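Local coordinates for N-terminal acetyltransferase-like protein (Chaetomium thermophilum, PDB 5NNP) that probably serves as the helical-repeat auxiliary subunit of an N-terminal acetyltransferase A complex, providing a scaffold for its partner chains, at residues A[485-495]-A[509-520]. Sequence-based numbering, arbitrary orientation.
Sequences QCIWFLTEDGE and RYHTVFSIFDTW
Asp-493 OD2 is gripped by Arg-509 through NE at 2.6 Å, weakly through NH2, and by a water that donates to it while accepting from Arg-509 NH2. The NE bond lies close to the guanidinium plane and meets the anti side of the carboxylate; OD1 is taken by Asn-458. Arginine suits this place twice over: its aliphatic CB and CG pack against Leu-490 O and Gly-494 CA, and the bend at chi2 (-68°) then turns CD, and with it NE, toward the Asp-493 carboxylate, which the guanidinium pairs. With an alanine in place of Arg-509, that carboxylate would probably lose its mate and a gap would open beside Leu-490 CD2. Gly-494, lacking a side chain, makes room for the Tyr-510 ring; the Tyr-510 hydroxyl bonds to Gln-498.

Helices 487-499 and 503-523 form an antiparallel hairpin, consistent with the helical-repeat fold of NatA auxiliary subunits, and their facing segments cross at -156° with axes 8.7 Å apart. Branched apolar side chains suit this buried, knobs-into-holes interface: Leu-490 enters among Arg-509, Thr-512, Val-513 and Ile-516, its CD1 lying 3.6 Å from Ile-516 CD1. Ile-487 fills the next hole, its CG2 reaching Val-513 CG1 at 4.1 Å, whereas CD1 runs on to Phe-517 CE2 at 3.9 Å and to Trp-520. Tryptophan offers both an apolar six-membered ring to Ile-487 and one N-H: NE1 makes a nearly straight bond (175°) of 2.9 Å to Gln-485 OE1, arriving from above the amide plane, and the same oxygen is also hydrogen-bonded to the chain of another protein.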
loop_
_atom_site.group_PDB
_atom_site.type_symbol
_atom_site.label_atom_id
_atom_site.label_comp_id
_atom_site.label_asym_id
_atom_site.label_seq_id
_atom_site.Cartn_x
_atom_site.Cartn_y
_atom_site.Cartn_z
ATOM N N GLN A 485 8.366 -10.097 -3.819
ATOM C CA GLN A 485 7.583 -9.698 -2.652
ATOM C C GLN A 485 6.142 -10.227 -2.692
ATOM O O GLN A 485 5.201 -9.518 -2.318
ATOM C CB GLN A 485 7.591 -8.169 -2.530
ATOM C CG GLN A 485 9.019 -7.593 -2.514
ATOM C CD GLN A 485 9.067 -6.065 -2.574
ATOM O OE1 GLN A 485 8.045 -5.414 -2.714
ATOM N NE2 GLN A 485 10.269 -5.497 -2.472
ATOM N N CYS A 486 5.976 -11.477 -3.133
ATOM C CA CYS A 486 4.639 -12.044 -3.295
ATOM C C CYS A 486 4.075 -12.575 -1.969
ATOM O O CYS A 486 4.277 -13.748 -1.617
ATOM C CB CYS A 486 4.649 -13.170 -4.344
ATOM S SG CYS A 486 2.996 -13.722 -4.846
ATOM N N ILE A 487 3.345 -11.717 -1.257
ATOM C CA ILE A 487 2.855 -12.025 0.085
ATOM C C ILE A 487 1.688 -13.039 0.123
ATOM O O ILE A 487 1.595 -13.843 1.045
ATOM C CB ILE A 487 2.423 -10.723 0.814
ATOM C CG1 ILE A 487 3.647 -9.826 1.048
ATOM C CG2 ILE A 487 1.745 -11.029 2.156
ATOM C CD1 ILE A 487 3.328 -8.467 1.631
ATOM N N TRP A 488 0.794 -13.001 -0.856
ATOM C CA TRP A 488 -0.324 -13.938 -0.841
ATOM C C TRP A 488 0.226 -15.361 -0.907
ATOM O O TRP A 488 -0.158 -16.224 -0.102
ATOM C CB TRP A 488 -1.332 -13.668 -1.975
ATOM C CG TRP A 488 -1.006 -14.269 -3.328
ATOM C CD1 TRP A 488 -0.462 -13.621 -4.404
ATOM C CD2 TRP A 488 -1.218 -15.632 -3.750
ATOM N NE1 TRP A 488 -0.312 -14.494 -5.457
ATOM C CE2 TRP A 488 -0.766 -15.728 -5.084
ATOM C CE3 TRP A 488 -1.728 -16.776 -3.125
ATOM C CZ2 TRP A 488 -0.827 -16.918 -5.805
ATOM C CZ3 TRP A 488 -1.784 -17.963 -3.848
ATOM C CH2 TRP A 488 -1.337 -18.022 -5.171
ATOM N N PHE A 489 1.161 -15.602 -1.817
ATOM C CA PHE A 489 1.642 -16.960 -1.972
ATOM C C PHE A 489 2.449 -17.383 -0.753
ATOM O O PHE A 489 2.286 -18.492 -0.257
ATOM C CB PHE A 489 2.488 -17.139 -3.231
ATOM C CG PHE A 489 3.031 -18.525 -3.364
ATOM C CD1 PHE A 489 2.228 -19.550 -3.842
ATOM C CD2 PHE A 489 4.320 -18.825 -2.970
ATOM C CE1 PHE A 489 2.705 -20.824 -3.954
ATOM C CE2 PHE A 489 4.803 -20.123 -3.078
ATOM C CZ PHE A 489 3.988 -21.117 -3.571
ATOM N N LEU A 490 3.327 -16.497 -0.281
ATOM C CA LEU A 490 4.153 -16.794 0.886
ATOM C C LEU A 490 3.280 -17.142 2.093
ATOM O O LEU A 490 3.557 -18.109 2.804
ATOM C CB LEU A 490 5.078 -15.622 1.215
ATOM C CG LEU A 490 6.235 -15.328 0.247
ATOM C CD1 LEU A 490 6.996 -14.074 0.670
ATOM C CD2 LEU A 490 7.182 -16.493 0.140
ATOM N N THR A 491 2.212 -16.377 2.307
ATOM C CA THR A 491 1.325 -16.636 3.443
ATOM C C THR A 491 0.604 -17.975 3.282
ATOM O O THR A 491 0.600 -18.798 4.199
ATOM C CB THR A 491 0.283 -15.521 3.625
ATOM O OG1 THR A 491 0.938 -14.251 3.659
ATOM C CG2 THR A 491 -0.471 -15.712 4.924
ATOM N N GLU A 492 -0.003 -18.182 2.114
ATOM C CA GLU A 492 -0.695 -19.434 1.809
ATOM C C GLU A 492 0.230 -20.643 1.922
ATOM O O GLU A 492 -0.133 -21.673 2.481
ATOM C CB GLU A 492 -1.291 -19.370 0.403
ATOM C CG GLU A 492 -2.550 -18.531 0.308
ATOM C CD GLU A 492 -3.707 -19.148 1.055
ATOM O OE1 GLU A 492 -4.658 -18.424 1.380
ATOM O OE2 GLU A 492 -3.680 -20.373 1.310
ATOM N N ASP A 493 1.433 -20.512 1.381
ATOM C CA ASP A 493 2.421 -21.577 1.449
ATOM C C ASP A 493 2.748 -21.924 2.900
ATOM O O ASP A 493 2.913 -23.091 3.244
ATOM C CB ASP A 493 3.693 -21.176 0.706
ATOM C CG ASP A 493 4.632 -22.346 0.476
ATOM O OD1 ASP A 493 4.153 -23.450 0.140
ATOM O OD2 ASP A 493 5.858 -22.160 0.622
ATOM N N GLY A 494 2.843 -20.902 3.742
ATOM C CA GLY A 494 3.158 -21.096 5.143
ATOM C C GLY A 494 2.049 -21.826 5.874
ATOM O O GLY A 494 2.301 -22.807 6.574
ATOM N N GLU A 495 0.820 -21.352 5.702
ATOM C CA GLU A 495 -0.327 -21.948 6.357
ATOM C C GLU A 495 -0.474 -23.413 5.949
ATOM O O GLU A 495 -0.784 -24.275 6.782
ATOM C CB GLU A 495 -1.591 -21.141 6.043
ATOM C CG GLU A 495 -1.529 -19.720 6.594
ATOM C CD GLU A 495 -2.768 -18.890 6.314
ATOM O OE1 GLU A 495 -3.640 -19.317 5.533
ATOM O OE2 GLU A 495 -2.875 -17.793 6.889
ATOM N N ARG A 509 8.390 -18.864 6.175
ATOM C CA ARG A 509 7.492 -18.063 5.334
ATOM C C ARG A 509 6.976 -16.823 6.058
ATOM O O ARG A 509 7.058 -15.710 5.524
ATOM C CB ARG A 509 6.309 -18.903 4.859
ATOM C CG ARG A 509 6.716 -20.124 4.064
ATOM C CD ARG A 509 7.313 -19.710 2.721
ATOM N NE ARG A 509 7.696 -20.886 1.954
ATOM C CZ ARG A 509 8.896 -21.454 2.001
ATOM N NH1 ARG A 509 9.840 -20.949 2.771
ATOM N NH2 ARG A 509 9.150 -22.536 1.277
ATOM N N TYR A 510 6.428 -17.018 7.260
ATOM C CA TYR A 510 5.923 -15.900 8.057
ATOM C C TYR A 510 7.038 -14.865 8.300
ATOM O O TYR A 510 6.820 -13.650 8.173
ATOM C CB TYR A 510 5.336 -16.389 9.389
ATOM C CG TYR A 510 4.244 -17.431 9.226
ATOM C CD1 TYR A 510 3.388 -17.397 8.130
ATOM C CD2 TYR A 510 4.081 -18.462 10.153
ATOM C CE1 TYR A 510 2.395 -18.340 7.961
ATOM C CE2 TYR A 510 3.087 -19.415 9.993
ATOM C CZ TYR A 510 2.243 -19.350 8.894
ATOM O OH TYR A 510 1.248 -20.297 8.716
ATOM N N HIS A 511 8.238 -15.344 8.617
ATOM C CA HIS A 511 9.368 -14.438 8.767
ATOM C C HIS A 511 9.677 -13.682 7.469
ATOM O O HIS A 511 10.060 -12.513 7.504
ATOM C CB HIS A 511 10.603 -15.193 9.252
ATOM C CG HIS A 511 10.647 -15.362 10.735
ATOM N ND1 HIS A 511 11.499 -14.641 11.540
ATOM C CD2 HIS A 511 9.923 -16.152 11.562
ATOM C CE1 HIS A 511 11.308 -14.988 12.799
ATOM N NE2 HIS A 511 10.355 -15.902 12.839
ATOM N N THR A 512 9.501 -14.336 6.329
ATOM C CA THR A 512 9.763 -13.672 5.060
ATOM C C THR A 512 8.789 -12.516 4.794
ATOM O O THR A 512 9.198 -11.456 4.321
ATOM C CB THR A 512 9.728 -14.685 3.905
ATOM O OG1 THR A 512 10.829 -15.576 4.062
ATOM C CG2 THR A 512 9.843 -14.006 2.549
ATOM N N VAL A 513 7.511 -12.718 5.098
ATOM C CA VAL A 513 6.524 -11.647 4.998
ATOM C C VAL A 513 6.849 -10.484 5.959
ATOM O O VAL A 513 6.640 -9.319 5.649
ATOM C CB VAL A 513 5.121 -12.186 5.291
ATOM C CG1 VAL A 513 4.121 -11.065 5.474
ATOM C CG2 VAL A 513 4.694 -13.134 4.184
ATOM N N PHE A 514 7.361 -10.815 7.131
ATOM C CA PHE A 514 7.779 -9.810 8.090
ATOM C C PHE A 514 8.913 -8.941 7.496
ATOM O O PHE A 514 8.897 -7.714 7.611
ATOM C CB PHE A 514 8.212 -10.505 9.390
ATOM C CG PHE A 514 8.581 -9.573 10.494
ATOM C CD1 PHE A 514 9.881 -9.074 10.596
ATOM C CD2 PHE A 514 7.639 -9.202 11.451
ATOM C CE1 PHE A 514 10.237 -8.218 11.633
ATOM C CE2 PHE A 514 7.985 -8.333 12.498
ATOM C CZ PHE A 514 9.282 -7.836 12.584
ATOM N N SER A 515 9.873 -9.588 6.837
ATOM C CA SER A 515 10.999 -8.903 6.211
ATOM C C SER A 515 10.606 -8.038 5.022
ATOM O O SER A 515 11.206 -6.979 4.785
ATOM C CB SER A 515 12.029 -9.910 5.762
ATOM O OG SER A 515 12.793 -10.326 6.873
ATOM N N ILE A 516 9.613 -8.500 4.267
ATOM C CA ILE A 516 9.070 -7.703 3.184
ATOM C C ILE A 516 8.539 -6.394 3.743
ATOM O O ILE A 516 8.703 -5.344 3.115
ATOM C CB ILE A 516 7.960 -8.453 2.421
ATOM C CG1 ILE A 516 8.574 -9.585 1.602
ATOM C CG2 ILE A 516 7.213 -7.528 1.502
ATOM C CD1 ILE A 516 7.542 -10.544 1.034
ATOM N N PHE A 517 7.938 -6.436 4.933
ATOM C CA PHE A 517 7.412 -5.200 5.507
ATOM C C PHE A 517 8.554 -4.314 5.997
ATOM O O PHE A 517 8.467 -3.096 5.911
ATOM C CB PHE A 517 6.385 -5.474 6.610
ATOM C CG PHE A 517 4.968 -5.497 6.095
ATOM C CD1 PHE A 517 4.198 -4.346 6.081
ATOM C CD2 PHE A 517 4.426 -6.653 5.552
ATOM C CE1 PHE A 517 2.898 -4.358 5.576
ATOM C CE2 PHE A 517 3.118 -6.662 5.030
ATOM C CZ PHE A 517 2.362 -5.516 5.052
ATOM N N ASP A 518 9.653 -4.906 6.441
ATOM C CA ASP A 518 10.805 -4.096 6.814
ATOM C C ASP A 518 11.323 -3.351 5.586
ATOM O O ASP A 518 11.745 -2.206 5.677
ATOM C CB ASP A 518 11.919 -4.946 7.428
ATOM C CG ASP A 518 11.619 -5.373 8.866
ATOM O OD1 ASP A 518 10.709 -4.785 9.498
ATOM O OD2 ASP A 518 12.307 -6.298 9.362
ATOM N N THR A 519 11.254 -4.002 4.432
ATOM C CA THR A 519 11.772 -3.424 3.204
ATOM C C THR A 519 10.925 -2.248 2.760
ATOM O O THR A 519 11.439 -1.197 2.390
ATOM C CB THR A 519 11.811 -4.448 2.087
ATOM O OG1 THR A 519 12.762 -5.460 2.411
ATOM C CG2 THR A 519 12.189 -3.778 0.756
ATOM N N TRP A 520 9.617 -2.455 2.784
ATOM C CA TRP A 520 8.655 -1.429 2.457
ATOM C C TRP A 520 8.885 -0.196 3.327
ATOM O O TRP A 520 8.779 0.943 2.858
ATOM C CB TRP A 520 7.249 -1.991 2.636
ATOM C CG TRP A 520 6.894 -2.982 1.563
ATOM C CD1 TRP A 520 7.685 -3.371 0.525
ATOM C CD2 TRP A 520 5.648 -3.681 1.404
ATOM N NE1 TRP A 520 7.020 -4.277 -0.266
ATOM C CE2 TRP A 520 5.770 -4.480 0.245
ATOM C CE3 TRP A 520 4.451 -3.721 2.132
ATOM C CZ2 TRP A 520 4.736 -5.317 -0.201
ATOM C CZ3 TRP A 520 3.416 -4.553 1.681
ATOM C CH2 TRP A 520 3.568 -5.333 0.526
HETATM O O HOH W 1 7.561 -24.459 -0.573
#